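ORF 37 (Human herpesvirus 8 type M, PDB 3FHD) cuts double-stranded and single-stranded DNA as an endonuclease and exonuclease, processing branched viral DNA so that unit-length linear genomes can be packaged. Local coordinates at residues T211-L216 with L242-N247; T215-D220 with D363-T368; E207-L212 with Y265-R270; L225-M230 with L256-N261. One frame throughout, in Å; residues are numbered along the deposited sequence.

Interaction 1. Residues T211-L216 with L242-N247. With MG (magnesium ion), chain E.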
# COMPACT_ATOMS: atom_id res chain seq x y z
N THR A 211 -4.17 -6.98 -14.09
CA THR A 211 -4.96 -7.40 -15.27
C THR A 211 -5.71 -8.72 -15.09
O THR A 211 -6.87 -8.85 -15.51
CB THR A 211 -4.12 -7.46 -16.55
OG1 THR A 211 -3.40 -6.23 -16.70
CG2 THR A 211 -5.03 -7.63 -17.80
N LEU A 212 -5.05 -9.71 -14.48
CA LEU A 212 -5.67 -10.99 -14.12
C LEU A 212 -6.86 -10.84 -13.17
O LEU A 212 -7.92 -11.46 -13.40
CB LEU A 212 -4.65 -11.95 -13.52
CG LEU A 212 -3.53 -12.48 -14.43
CD1 LEU A 212 -2.36 -13.05 -13.62
CD2 LEU A 212 -4.07 -13.54 -15.41
N LEU A 213 -6.70 -10.05 -12.11
CA LEU A 213 -7.76 -9.79 -11.15
C LEU A 213 -8.95 -9.10 -11.83
O LEU A 213 -10.10 -9.54 -11.72
CB LEU A 213 -7.22 -8.93 -9.97
CG LEU A 213 -6.13 -9.59 -9.11
CD1 LEU A 213 -5.52 -8.67 -8.00
CD2 LEU A 213 -6.65 -10.90 -8.50
N ALA A 214 -8.65 -8.03 -12.57
CA ALA A 214 -9.67 -7.22 -13.24
C ALA A 214 -10.45 -8.01 -14.32
O ALA A 214 -11.70 -8.00 -14.34
CB ALA A 214 -8.99 -5.99 -13.85
N THR A 215 -9.71 -8.70 -15.18
CA THR A 215 -10.27 -9.41 -16.33
C THR A 215 -10.84 -10.81 -16.01
O THR A 215 -11.86 -11.23 -16.61
CB THR A 215 -9.18 -9.55 -17.41
OG1 THR A 215 -8.73 -8.24 -17.77
CG2 THR A 215 -9.73 -10.26 -18.65
N LEU A 216 -10.19 -11.54 -15.12
CA LEU A 216 -10.58 -12.94 -14.90
C LEU A 216 -11.37 -13.20 -13.63
O LEU A 216 -12.19 -14.11 -13.60
CB LEU A 216 -9.38 -13.89 -15.00
CG LEU A 216 -8.48 -13.78 -16.24
CD1 LEU A 216 -7.32 -14.76 -16.15
CD2 LEU A 216 -9.23 -13.98 -17.57
N LEU A 242 -3.05 1.58 -2.52
CA LEU A 242 -3.55 0.25 -2.74
C LEU A 242 -3.14 -0.24 -4.12
O LEU A 242 -2.97 0.55 -5.03
CB LEU A 242 -5.06 0.24 -2.64
CG LEU A 242 -5.74 0.77 -1.34
CD1 LEU A 242 -7.24 0.75 -1.47
CD2 LEU A 242 -5.30 -0.02 -0.09
N ASP A 243 -3.01 -1.55 -4.27
CA ASP A 243 -2.68 -2.09 -5.60
C ASP A 243 -3.93 -2.20 -6.47
O ASP A 243 -3.92 -1.78 -7.62
CB ASP A 243 -2.00 -3.47 -5.48
CG ASP A 243 -0.68 -3.42 -4.75
OD1 ASP A 243 -0.13 -2.32 -4.55
OD2 ASP A 243 -0.17 -4.48 -4.38
N PHE A 244 -5.00 -2.80 -5.93
CA PHE A 244 -6.22 -3.08 -6.71
C PHE A 244 -7.43 -3.22 -5.80
O PHE A 244 -7.30 -3.75 -4.70
CB PHE A 244 -6.02 -4.42 -7.45
CG PHE A 244 -7.21 -4.87 -8.24
CD1 PHE A 244 -7.47 -4.35 -9.49
CD2 PHE A 244 -8.09 -5.81 -7.71
CE1 PHE A 244 -8.63 -4.80 -10.23
CE2 PHE A 244 -9.23 -6.23 -8.42
CZ PHE A 244 -9.48 -5.73 -9.68
N ALA A 245 -8.61 -2.77 -6.26
CA ALA A 245 -9.85 -3.01 -5.53
C ALA A 245 -11.00 -3.26 -6.49
O ALA A 245 -11.07 -2.67 -7.59
CB ALA A 245 -10.17 -1.85 -4.61
N ALA A 246 -11.88 -4.16 -6.08
CA ALA A 246 -13.10 -4.43 -6.84
C ALA A 246 -14.30 -3.83 -6.08
O ALA A 246 -14.29 -3.77 -4.85
CB ALA A 246 -13.26 -5.95 -7.05
N ASN A 247 -15.30 -3.35 -6.82
CA ASN A 247 -16.42 -2.53 -6.24
C ASN A 247 -16.02 -1.15 -5.68
O ASN A 247 -16.46 -0.76 -4.59
CB ASN A 247 -17.20 -3.29 -5.15
CG ASN A 247 -17.91 -4.53 -5.68
OD1 ASN A 247 -19.14 -4.60 -5.67
ND2 ASN A 247 -17.14 -5.52 -6.13
MG MG E . 2.17 -4.88 -4.05
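Leu213 lies over one face of the Phe244 ring, and this is the tight part of the contact between helical residues 211-216 and residues 242-247. Its CB stands 3.9 Å from the ring centroid and 20° off the normal, a CH-pi contact displaced toward the CE2 rim, while Leu213 CD1 reaches back along the same ring to Phe244 CD2 at 3.9 Å. Phe244 can present its ring to the helix because CG is anti to the backbone N (chi1 178°). The contact thins out at Ala214, which is partly exposed and offers a single methyl: its CB meets Phe244 CE1 at 3.8 Å, and its backbone N approaches CZ obliquely. Consecutive residues face different ways: Phe244, opening the short strand, packs on the helix, and Asp243, in the loop just before it, binds the magnesium ion through OD2 at 2.4 Å. Asp243 is thus an acidic ligand of the PD-(D/E)XK metal site, joined there by Glu266 and the Ile267 carbonyl. Strand 244-245 is one edge strand of the mixed sheet, beside strand 262-269, where Phe244 and Tyr265 share a backbone hydrogen bond; Ile267 touches both Leu213 and Phe244, and His218, just past helix 203-217, packs against Phe244 as well.

Interaction 2. Residues T215-D220 with D363-T368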
# COMPACT_ATOMS: atom_id res chain seq x y z
N THR A 215 -9.71 -8.70 -15.18
CA THR A 215 -10.27 -9.41 -16.33
C THR A 215 -10.84 -10.81 -16.01
O THR A 215 -11.86 -11.23 -16.61
CB THR A 215 -9.18 -9.55 -17.41
OG1 THR A 215 -8.73 -8.24 -17.77
CG2 THR A 215 -9.73 -10.26 -18.65
N LEU A 216 -10.19 -11.54 -15.12
CA LEU A 216 -10.58 -12.94 -14.90
C LEU A 216 -11.37 -13.20 -13.63
O LEU A 216 -12.19 -14.11 -13.60
CB LEU A 216 -9.38 -13.89 -15.00
CG LEU A 216 -8.48 -13.78 -16.24
CD1 LEU A 216 -7.32 -14.76 -16.15
CD2 LEU A 216 -9.23 -13.98 -17.57
N LEU A 217 -11.14 -12.40 -12.60
CA LEU A 217 -11.85 -12.56 -11.32
C LEU A 217 -13.01 -11.59 -11.17
O LEU A 217 -13.99 -11.90 -10.52
CB LEU A 217 -10.91 -12.40 -10.11
CG LEU A 217 -10.25 -13.66 -9.54
CD1 LEU A 217 -9.45 -14.41 -10.60
CD2 LEU A 217 -9.33 -13.30 -8.34
N HIS A 218 -12.89 -10.39 -11.75
CA HIS A 218 -13.93 -9.38 -11.56
C HIS A 218 -14.38 -8.77 -12.90
O HIS A 218 -14.41 -7.54 -13.04
CB HIS A 218 -13.45 -8.33 -10.56
CG HIS A 218 -13.16 -8.87 -9.19
ND1 HIS A 218 -14.14 -9.21 -8.29
CD2 HIS A 218 -11.98 -9.13 -8.57
CE1 HIS A 218 -13.59 -9.64 -7.17
NE2 HIS A 218 -12.28 -9.60 -7.31
N PRO A 219 -14.74 -9.62 -13.87
CA PRO A 219 -15.02 -9.09 -15.21
C PRO A 219 -16.33 -8.28 -15.25
O PRO A 219 -16.47 -7.39 -16.08
CB PRO A 219 -15.13 -10.35 -16.07
CG PRO A 219 -15.64 -11.40 -15.12
CD PRO A 219 -14.95 -11.07 -13.80
N ASP A 220 -17.24 -8.60 -14.33
CA ASP A 220 -18.60 -8.06 -14.28
C ASP A 220 -18.74 -6.91 -13.30
O ASP A 220 -19.86 -6.52 -12.95
CB ASP A 220 -19.59 -9.16 -13.89
CG ASP A 220 -19.82 -10.17 -15.01
OD1 ASP A 220 -19.33 -9.98 -16.15
OD2 ASP A 220 -20.52 -11.17 -14.74
N ASP A 363 -7.74 -19.49 -2.72
CA ASP A 363 -8.13 -19.94 -4.05
C ASP A 363 -6.88 -20.03 -4.92
O ASP A 363 -6.12 -19.06 -4.99
CB ASP A 363 -9.12 -18.98 -4.70
CG ASP A 363 -10.48 -19.00 -4.01
OD1 ASP A 363 -11.04 -20.08 -3.83
OD2 ASP A 363 -11.00 -17.92 -3.65
N VAL A 364 -6.68 -21.17 -5.58
CA VAL A 364 -5.55 -21.28 -6.52
C VAL A 364 -6.07 -21.31 -7.96
O VAL A 364 -6.94 -22.08 -8.27
CB VAL A 364 -4.70 -22.54 -6.22
CG1 VAL A 364 -3.55 -22.63 -7.22
CG2 VAL A 364 -4.18 -22.48 -4.79
N TYR A 365 -5.50 -20.47 -8.84
CA TYR A 365 -5.88 -20.40 -10.25
C TYR A 365 -4.70 -20.83 -11.11
O TYR A 365 -3.68 -20.16 -11.16
CB TYR A 365 -6.29 -18.98 -10.66
CG TYR A 365 -7.40 -18.43 -9.84
CD1 TYR A 365 -8.72 -18.60 -10.24
CD2 TYR A 365 -7.14 -17.77 -8.63
CE1 TYR A 365 -9.77 -18.10 -9.50
CE2 TYR A 365 -8.20 -17.28 -7.85
CZ TYR A 365 -9.52 -17.47 -8.30
OH TYR A 365 -10.59 -17.00 -7.58
N VAL A 366 -4.84 -21.97 -11.77
CA VAL A 366 -3.84 -22.40 -12.74
C VAL A 366 -4.21 -21.75 -14.07
O VAL A 366 -5.35 -21.88 -14.52
CB VAL A 366 -3.80 -23.93 -12.85
CG1 VAL A 366 -2.84 -24.37 -13.96
CG2 VAL A 366 -3.43 -24.57 -11.50
N LEU A 367 -3.28 -21.04 -14.69
CA LEU A 367 -3.63 -20.35 -15.93
C LEU A 367 -3.32 -21.21 -17.15
O LEU A 367 -2.43 -22.05 -17.09
CB LEU A 367 -2.93 -18.99 -16.01
CG LEU A 367 -3.11 -18.08 -14.78
CD1 LEU A 367 -2.10 -16.93 -14.76
CD2 LEU A 367 -4.55 -17.55 -14.70
N THR A 368 -4.06 -20.99 -18.25
CA THR A 368 -3.70 -21.59 -19.51
C THR A 368 -2.33 -21.12 -20.01
O THR A 368 -1.93 -19.97 -19.80
CB THR A 368 -4.75 -21.37 -20.64
OG1 THR A 368 -4.98 -19.97 -20.83
CG2 THR A 368 -6.06 -22.09 -20.31
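Leu217 and Tyr365 approach each other from opposite directions, the leucine from the last turn of helix 203-217 and the tyrosine from strand 362-367. The contact is a helix packed on the central mixed sheet of a PD-(D/E)XK nuclease fold, on a strand that carries none of the magnesium ligands. Leu217 sets one methyl over the tyrosine ring: CD1 lies 4.0 Å from the ring centroid and 18° off its normal, a CH-pi contact shifted toward the phenol rim, where Tyr365 CZ is the nearest carbon to Leu217 CD1 at 3.8 Å. The fork itself lies by the oxygen, Leu217 CG 3.9 Å from Tyr365 OH, with CD2 beside it. The first torsion of Leu217 is -92°, between the usual staggered positions, and with it both methyls lie near the outer part of the ring. Val461 of the adjoining strand 455-464 touches both Leu217 and Tyr365 and extends the apolar surface under the helix end. His218, the next residue, leaves the contact and hydrogen-bonds through NE2 to Tyr265 OH, tying the chain beyond the helix to strand 262-269. A second and lighter touch lies one residue earlier on the helix and two residues later on the strand. There Leu216 and Leu367 meet at an angle through single methyls, Leu216 CD1 coming to 4.2 Å from Leu367 CD2.

Interaction 3. Residues E207-L212 with Y265-R270. With MG (magnesium ion), chain E.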
# COMPACT_ATOMS: atom_id res chain seq x y z
N GLU A 207 1.65 -5.30 -12.58
CA GLU A 207 0.61 -4.86 -13.52
C GLU A 207 -0.08 -6.04 -14.19
O GLU A 207 -1.28 -5.97 -14.49
CB GLU A 207 1.18 -3.93 -14.62
CG GLU A 207 1.47 -2.50 -14.18
CD GLU A 207 0.26 -1.82 -13.58
OE1 GLU A 207 -0.81 -1.74 -14.25
OE2 GLU A 207 0.38 -1.34 -12.43
N VAL A 208 0.69 -7.11 -14.44
CA VAL A 208 0.10 -8.31 -15.03
C VAL A 208 -0.91 -8.92 -14.07
O VAL A 208 -2.03 -9.30 -14.49
CB VAL A 208 1.16 -9.35 -15.47
CG1 VAL A 208 0.50 -10.70 -15.74
CG2 VAL A 208 1.86 -8.86 -16.72
N VAL A 209 -0.54 -9.03 -12.79
CA VAL A 209 -1.48 -9.56 -11.82
C VAL A 209 -2.76 -8.69 -11.72
O VAL A 209 -3.86 -9.25 -11.62
CB VAL A 209 -0.86 -9.78 -10.42
CG1 VAL A 209 -1.93 -10.31 -9.42
CG2 VAL A 209 0.33 -10.75 -10.52
N LYS A 210 -2.62 -7.36 -11.74
CA LYS A 210 -3.82 -6.48 -11.75
C LYS A 210 -4.74 -6.83 -12.89
O LYS A 210 -5.96 -6.93 -12.70
CB LYS A 210 -3.45 -5.00 -11.91
CG LYS A 210 -2.77 -4.40 -10.75
CD LYS A 210 -2.73 -2.87 -10.79
CE LYS A 210 -1.57 -2.43 -9.89
NZ LYS A 210 -1.58 -1.01 -9.45
N THR A 211 -4.17 -6.98 -14.09
CA THR A 211 -4.96 -7.40 -15.27
C THR A 211 -5.71 -8.72 -15.09
O THR A 211 -6.87 -8.85 -15.51
CB THR A 211 -4.12 -7.46 -16.55
OG1 THR A 211 -3.40 -6.23 -16.70
CG2 THR A 211 -5.03 -7.63 -17.80
N LEU A 212 -5.05 -9.71 -14.48
CA LEU A 212 -5.67 -10.99 -14.12
C LEU A 212 -6.86 -10.84 -13.17
O LEU A 212 -7.92 -11.46 -13.40
CB LEU A 212 -4.65 -11.95 -13.52
CG LEU A 212 -3.53 -12.48 -14.43
CD1 LEU A 212 -2.36 -13.05 -13.62
CD2 LEU A 212 -4.07 -13.54 -15.41
N TYR A 265 -7.18 -5.88 -2.72
CA TYR A 265 -6.06 -6.83 -2.94
C TYR A 265 -4.67 -6.18 -2.90
O TYR A 265 -4.43 -5.15 -3.56
CB TYR A 265 -6.19 -7.57 -4.29
CG TYR A 265 -7.46 -8.38 -4.53
CD1 TYR A 265 -7.41 -9.77 -4.62
CD2 TYR A 265 -8.69 -7.74 -4.74
CE1 TYR A 265 -8.58 -10.51 -4.87
CE2 TYR A 265 -9.85 -8.46 -5.00
CZ TYR A 265 -9.79 -9.84 -5.06
OH TYR A 265 -10.94 -10.56 -5.30
N GLU A 266 -3.78 -6.73 -2.08
CA GLU A 266 -2.37 -6.41 -2.10
C GLU A 266 -1.66 -7.46 -3.01
O GLU A 266 -1.75 -8.64 -2.75
CB GLU A 266 -1.81 -6.43 -0.68
CG GLU A 266 -0.30 -6.27 -0.55
CD GLU A 266 0.27 -5.02 -1.26
OE1 GLU A 266 -0.31 -3.89 -1.20
OE2 GLU A 266 1.35 -5.17 -1.84
N ILE A 267 -0.96 -6.99 -4.03
CA ILE A 267 -0.38 -7.89 -5.05
C ILE A 267 1.11 -8.14 -4.74
O ILE A 267 1.82 -7.20 -4.45
CB ILE A 267 -0.58 -7.30 -6.47
CG1 ILE A 267 -2.05 -7.40 -6.87
CG2 ILE A 267 0.35 -8.00 -7.54
CD1 ILE A 267 -2.46 -6.44 -7.95
N LYS A 268 1.55 -9.41 -4.75
CA LYS A 268 2.99 -9.75 -4.59
C LYS A 268 3.40 -10.70 -5.73
O LYS A 268 2.56 -11.45 -6.21
CB LYS A 268 3.25 -10.49 -3.26
CG LYS A 268 2.82 -9.71 -2.01
CD LYS A 268 3.67 -8.44 -1.90
CE LYS A 268 3.19 -7.58 -0.73
NZ LYS A 268 3.82 -6.25 -0.75
N CYS A 269 4.63 -10.64 -6.18
CA CYS A 269 5.11 -11.61 -7.18
C CYS A 269 6.23 -12.43 -6.59
O CYS A 269 7.03 -11.89 -5.81
CB CYS A 269 5.54 -10.90 -8.46
SG CYS A 269 4.28 -9.85 -9.16
N ARG A 270 6.27 -13.73 -6.91
CA ARG A 270 7.27 -14.63 -6.33
C ARG A 270 8.39 -14.95 -7.30
O ARG A 270 8.34 -15.97 -7.97
CB ARG A 270 6.61 -15.95 -5.95
CG ARG A 270 5.41 -15.79 -5.07
CD ARG A 270 5.86 -15.90 -3.67
NE ARG A 270 6.56 -14.69 -3.31
CZ ARG A 270 7.28 -14.54 -2.21
NH1 ARG A 270 7.39 -15.55 -1.36
NH2 ARG A 270 7.88 -13.38 -1.97
MG MG E . 2.17 -4.88 -4.05
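Helix 207-212 and strand 265-269 run at 132° to one another, and their axes come within 8.7 Å. Val209 and Ile267 have the nearest CA atoms, 7.1 Å apart, and each points its side chain at the other segment. The two side chains slide past each other in opposite directions: Val209 CB rests on Ile267 CG2 at 3.6 Å, and Val209 CG1 lies beside both CG2 and CG1 of the isoleucine. The other branch of Ile267 reaches Lys210, where Ile267 CD1 abuts Lys210 CG at 3.5 Å, a tight fit in which the two side chains are nearly perpendicular. Beyond CG the lysine is extended, and its ammonium leaves the apolar patch to hydrogen-bond to the carbonyl oxygens of Asp243 and Leu225, with the Glu207 carboxylate as a longer salt-bridge partner. The helix packs on the central sheet of the PD-(D/E)XK fold, and strand 262-269 carries the E-x-K part of the signature as Glu266, Ile267 and Lys268. Ile267 serves on both counts: its side chain is buried against the helix, while its carbonyl oxygen binds the magnesium ion at 2.4 Å. Glu266 OE2 is a second ligand, also at 2.4 Å, and Asp243 is the third protein ligand. Lys268 bends back at chi2 (-64°), which brings NZ to 2.9 Å from Glu266 OE2 in a salt bridge that meets the carboxylate from above its plane. Farther along the strand, Cys269 SG lies loosely beside Val209 CG2 at 4.3 Å.

Interaction 4. Residues L225-M230 with L256-N261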
# COMPACT_ATOMS: atom_id res chain seq x y z
N LEU A 225 -7.90 0.13 -10.86
CA LEU A 225 -6.56 -0.36 -11.08
C LEU A 225 -5.49 0.64 -10.64
O LEU A 225 -4.38 0.22 -10.38
CB LEU A 225 -6.36 -0.77 -12.55
N ASP A 226 -5.83 1.93 -10.58
CA ASP A 226 -4.83 2.96 -10.21
C ASP A 226 -5.26 3.86 -9.03
O ASP A 226 -6.14 4.71 -9.17
CB ASP A 226 -4.43 3.81 -11.43
CG ASP A 226 -3.91 2.96 -12.59
OD1 ASP A 226 -2.87 2.30 -12.42
OD2 ASP A 226 -4.57 2.94 -13.65
N TYR A 227 -4.62 3.64 -7.89
CA TYR A 227 -4.85 4.37 -6.63
C TYR A 227 -3.63 5.19 -6.29
O TYR A 227 -2.52 4.67 -6.35
CB TYR A 227 -4.99 3.36 -5.48
CG TYR A 227 -6.35 2.75 -5.46
CD1 TYR A 227 -7.39 3.44 -4.88
CD2 TYR A 227 -6.61 1.53 -6.05
CE1 TYR A 227 -8.65 2.94 -4.84
CE2 TYR A 227 -7.92 1.00 -6.03
CZ TYR A 227 -8.91 1.74 -5.41
OH TYR A 227 -10.23 1.32 -5.33
N GLY A 228 -3.85 6.43 -5.83
CA GLY A 228 -2.77 7.29 -5.37
C GLY A 228 -2.47 7.03 -3.89
O GLY A 228 -2.76 5.96 -3.35
N PHE A 229 -1.87 8.02 -3.24
CA PHE A 229 -1.49 7.86 -1.87
C PHE A 229 -2.58 8.45 -0.94
O PHE A 229 -2.92 9.62 -1.06
CB PHE A 229 -0.18 8.60 -1.60
CG PHE A 229 0.43 8.22 -0.28
CD1 PHE A 229 0.77 6.89 0.00
CD2 PHE A 229 0.66 9.18 0.69
CE1 PHE A 229 1.35 6.53 1.26
CE2 PHE A 229 1.21 8.85 1.91
CZ PHE A 229 1.55 7.53 2.20
N MET A 230 -3.12 7.62 -0.07
CA MET A 230 -4.21 8.00 0.82
C MET A 230 -3.66 8.24 2.21
O MET A 230 -3.43 7.28 2.95
CB MET A 230 -5.22 6.86 0.89
CG MET A 230 -5.98 6.76 -0.43
SD MET A 230 -7.02 5.32 -0.73
CE MET A 230 -6.20 4.05 0.15
N LEU A 256 -12.69 9.10 -4.98
CA LEU A 256 -13.00 7.67 -4.85
C LEU A 256 -14.12 7.37 -3.87
O LEU A 256 -14.26 8.05 -2.84
CB LEU A 256 -11.76 6.84 -4.45
CG LEU A 256 -10.83 6.45 -5.61
CD1 LEU A 256 -9.54 5.92 -5.04
CD2 LEU A 256 -11.46 5.45 -6.59
N GLN A 257 -14.90 6.35 -4.21
CA GLN A 257 -15.95 5.80 -3.37
C GLN A 257 -15.69 4.31 -3.18
O GLN A 257 -15.82 3.52 -4.13
CB GLN A 257 -17.34 6.01 -4.01
CG GLN A 257 -18.14 7.17 -3.42
CD GLN A 257 -19.60 7.22 -3.91
OE1 GLN A 257 -19.99 6.58 -4.90
NE2 GLN A 257 -20.41 8.00 -3.22
N PHE A 258 -15.31 3.94 -1.96
CA PHE A 258 -15.24 2.56 -1.55
C PHE A 258 -16.63 2.06 -1.11
O PHE A 258 -17.23 2.59 -0.17
CB PHE A 258 -14.26 2.42 -0.38
CG PHE A 258 -12.82 2.69 -0.72
CD1 PHE A 258 -12.05 1.73 -1.39
CD2 PHE A 258 -12.22 3.89 -0.35
CE1 PHE A 258 -10.71 1.97 -1.70
CE2 PHE A 258 -10.85 4.14 -0.66
CZ PHE A 258 -10.10 3.16 -1.34
N ASP A 259 -17.17 1.05 -1.79
CA ASP A 259 -18.37 0.37 -1.32
C ASP A 259 -18.06 -0.27 0.04
O ASP A 259 -16.97 -0.84 0.21
CB ASP A 259 -18.80 -0.71 -2.33
CG ASP A 259 -20.17 -1.28 -2.04
OD1 ASP A 259 -21.14 -0.50 -1.95
OD2 ASP A 259 -20.29 -2.52 -1.94
N PRO A 260 -19.01 -0.20 1.01
CA PRO A 260 -18.82 -0.93 2.27
C PRO A 260 -18.50 -2.43 2.09
O PRO A 260 -17.96 -3.04 3.00
CB PRO A 260 -20.17 -0.76 2.99
CG PRO A 260 -21.12 -0.24 1.96
CD PRO A 260 -20.28 0.56 1.01
N ASN A 261 -18.78 -3.00 0.92
CA ASN A 261 -18.44 -4.38 0.61
C ASN A 261 -17.43 -4.55 -0.56
O ASN A 261 -17.48 -5.52 -1.33
CB ASN A 261 -19.72 -5.15 0.29
CG ASN A 261 -20.64 -5.29 1.51
OD1 ASN A 261 -20.21 -5.76 2.57
ND2 ASN A 261 -21.89 -4.88 1.36
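Residues 225-230 follow an irregular path past strand 256-259, with the CA atoms of Tyr227 and Leu256 the nearest pair at 9.0 Å. Side chains bridge that gap. The rings of Tyr227 and Phe258 come from opposite directions and meet rim to rim: their planes differ by 5°, yet the centroids are 5.9 Å apart and neither ring covers the face of the other. Tyr227 CE1 lies 3.8 Å from Phe258 CZ, and Tyr227 OH is 3.7 Å from CE1 of the phenylalanine. Met230 completes the cluster as a Met-aromatic contact, with SD at the edge of the Phe258 ring, near its plane and 3.8 Å from CZ. A bend at chi3 (-31°) turns the methionine methyl aside from this line of approach. Strand 256-259 forms a two-stranded antiparallel hairpin with 248-250, separate from the large sheet, and Val248 of the partner strand touches Tyr227, Leu256 and Phe258. Leu256 lies at an angle beside the tyrosine at CD1 and CE1, though their modelled separation is too short to be reliable. Glu145 of helix 134-147 also touches Tyr227, Met230 and Leu256, while Ile405 and Tyr409 of helix 394-412 pack on Met230.

How the interactions relate
Interactions 1, 2 and 3 draw successive parts of helix 203-217 onto one mixed sheet. Interactions 1 and 3 are buried and share the magnesium ion: Asp243 OD2 of one comes 2.7 Å from Ile267 N of the other, a probable hydrogen bond joining the loop before strand 244-245 to strand 262-269. Interaction 2, toward the helix end, is apolar and only partly buried. Interaction 4 is also buried yet belongs to a separate hairpin; it joins two rings rim to rim with a methionine sulfur, whereas interaction 1 sets aliphatic groups on a ring and interaction 3 is mainly aliphatic. Leu242 CG packs 3.6 Å from Met230 CE, connecting interactions 1 and 4.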